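Side-chain contact in B12-binding domain-containing protein (Kitasatospora setae, PDB 6WTE), which binds cobalamin and a [4Fe-4S] cluster and, as the radical SAM methylase TsrM, probably transfers a methyl group by non-radical chemistry: residues A[18-23]-A[253-258]. Residues are numbered along the deposited sequence; the frame is centred on the assembly and turned at random.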
loop_
_atom_site.group_PDB
_atom_site.type_symbol
_atom_site.label_atom_id
_atom_site.label_comp_id
_atom_site.label_asym_id
_atom_site.label_seq_id
_atom_site.Cartn_x
_atom_site.Cartn_y
_atom_site.Cartn_z
ATOM N N ALA A 18 -1.566 5.885 10.360
ATOM C CA ALA A 18 -2.472 5.135 11.220
ATOM C C ALA A 18 -2.778 3.772 10.603
ATOM O O ALA A 18 -3.013 3.673 9.393
ATOM C CB ALA A 18 -3.773 5.908 11.444
ATOM N N PRO A 19 -2.753 2.696 11.397
ATOM C CA PRO A 19 -3.113 1.347 10.895
ATOM C C PRO A 19 -4.622 1.183 10.736
ATOM O O PRO A 19 -5.322 0.566 11.545
ATOM C CB PRO A 19 -2.542 0.424 11.974
ATOM C CG PRO A 19 -2.611 1.250 13.218
ATOM C CD PRO A 19 -2.291 2.662 12.794
ATOM N N TYR A 20 -5.122 1.759 9.643
ATOM C CA TYR A 20 -6.549 1.779 9.347
ATOM C C TYR A 20 -7.152 0.380 9.407
ATOM O O TYR A 20 -8.290 0.201 9.863
ATOM C CB TYR A 20 -6.724 2.406 7.961
ATOM C CG TYR A 20 -8.121 2.737 7.498
ATOM C CD1 TYR A 20 -9.216 2.705 8.358
ATOM C CD2 TYR A 20 -8.336 3.102 6.173
ATOM C CE1 TYR A 20 -10.487 3.025 7.897
ATOM C CE2 TYR A 20 -9.595 3.425 5.711
ATOM C CZ TYR A 20 -10.666 3.387 6.573
ATOM O OH TYR A 20 -11.920 3.711 6.091
ATOM N N ALA A 21 -6.385 -0.625 8.969
ATOM C CA ALA A 21 -6.844 -2.011 9.018
ATOM C C ALA A 21 -7.401 -2.370 10.385
ATOM O O ALA A 21 -8.444 -3.024 10.489
ATOM C CB ALA A 21 -5.693 -2.954 8.669
ATOM N N LEU A 22 -6.730 -1.931 11.449
ATOM C CA LEU A 22 -7.157 -2.330 12.781
ATOM C C LEU A 22 -8.486 -1.682 13.165
ATOM O O LEU A 22 -9.272 -2.283 13.909
ATOM C CB LEU A 22 -6.055 -2.011 13.799
ATOM C CG LEU A 22 -4.705 -2.721 13.592
ATOM C CD1 LEU A 22 -3.813 -2.595 14.830
ATOM C CD2 LEU A 22 -4.892 -4.203 13.233
ATOM N N ASP A 23 -8.778 -0.480 12.652
ATOM C CA ASP A 23 -10.091 0.105 12.905
ATOM C C ASP A 23 -11.186 -0.689 12.203
ATOM O O ASP A 23 -12.276 -0.880 12.759
ATOM C CB ASP A 23 -10.130 1.570 12.460
ATOM C CG ASP A 23 -9.578 2.532 13.508
ATOM O OD1 ASP A 23 -9.450 2.156 14.698
ATOM O OD2 ASP A 23 -9.297 3.696 13.144
ATOM N N VAL A 253 -19.590 8.229 4.081
ATOM C CA VAL A 253 -19.661 9.646 4.422
ATOM C C VAL A 253 -19.845 9.835 5.928
ATOM O O VAL A 253 -19.303 10.782 6.507
ATOM C CB VAL A 253 -20.763 10.354 3.611
ATOM C CG1 VAL A 253 -20.735 11.845 3.895
ATOM C CG2 VAL A 253 -20.563 10.099 2.110
ATOM N N ASP A 254 -20.603 8.945 6.587
ATOM C CA ASP A 254 -20.685 8.978 8.050
ATOM C C ASP A 254 -19.298 8.913 8.682
ATOM O O ASP A 254 -18.995 9.653 9.629
ATOM C CB ASP A 254 -21.522 7.805 8.580
ATOM C CG ASP A 254 -23.020 8.051 8.521
ATOM O OD1 ASP A 254 -23.460 9.137 8.086
ATOM O OD2 ASP A 254 -23.763 7.138 8.944
ATOM N N GLU A 255 -18.449 8.016 8.176
ATOM C CA GLU A 255 -17.098 7.872 8.707
ATOM C C GLU A 255 -16.260 9.122 8.463
ATOM O O GLU A 255 -15.543 9.580 9.361
ATOM C CB GLU A 255 -16.428 6.655 8.078
ATOM C CG GLU A 255 -15.040 6.364 8.603
ATOM C CD GLU A 255 -14.521 5.031 8.097
ATOM O OE1 GLU A 255 -15.356 4.208 7.670
ATOM O OE2 GLU A 255 -13.295 4.813 8.124
ATOM N N MET A 256 -16.324 9.672 7.244
ATOM C CA MET A 256 -15.612 10.913 6.953
ATOM C C MET A 256 -16.098 12.040 7.846
ATOM O O MET A 256 -15.299 12.858 8.313
ATOM C CB MET A 256 -15.791 11.295 5.485
ATOM C CG MET A 256 -15.239 10.262 4.531
ATOM S SD MET A 256 -15.592 10.665 2.813
ATOM C CE MET A 256 -14.464 12.035 2.554
ATOM N N GLU A 257 -17.409 12.098 8.091
ATOM C CA GLU A 257 -17.953 13.131 8.960
ATOM C C GLU A 257 -17.438 12.963 10.382
ATOM O O GLU A 257 -17.112 13.950 11.050
ATOM C CB GLU A 257 -19.483 13.090 8.926
ATOM C CG GLU A 257 -20.160 14.302 9.537
ATOM C CD GLU A 257 -21.665 14.256 9.386
ATOM O OE1 GLU A 257 -22.147 13.984 8.264
ATOM O OE2 GLU A 257 -22.368 14.497 10.388
ATOM N N SER A 258 -17.337 11.712 10.850
ATOM C CA SER A 258 -16.811 11.448 12.187
ATOM C C SER A 258 -15.358 11.886 12.303
ATOM O O SER A 258 -14.960 12.483 13.312
ATOM C CB SER A 258 -16.941 9.962 12.522
ATOM O OG SER A 258 -16.446 9.702 13.828
#
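Glu255 OE2 is gripped by two groups: it accepts a 2.7 Å hydrogen bond from Tyr20 OH and forms a salt bridge with Arg199. The bond joins two domains. Tyr20 lies on the segment that leads into helix 20-31 of the Rossmann-like B12-binding domain, and Glu255 on helix 249-261 of the radical SAM core. The two side chains come from opposite directions and meet in a buried interface. With chi1 at -177°, Glu255 holds CG opposite the backbone N, and the extended chain beyond it carries the carboxylate out to the phenol. Ring and carboxylate planes stand 81° apart. The hydroxyl meets OE2 from above the carboxylate plane, 36° out of it. The other oxygen, OE1, pairs with Arg247. The two arginines would probably favour the ionised carboxylate, although Arg199 also pairs with Asp23. Tyr20 OH is also hydrogen-bonded to Leu222 N. The bound cobalamin touches Tyr20 as well, placing this link beside the cofactor pocket. A phenylalanine here would probably leave OE2 and Leu222 N without their shared hydroxyl partner. OE2 also lies at the ring edge, near the ring plane, 3.3 Å from Tyr20 CE1.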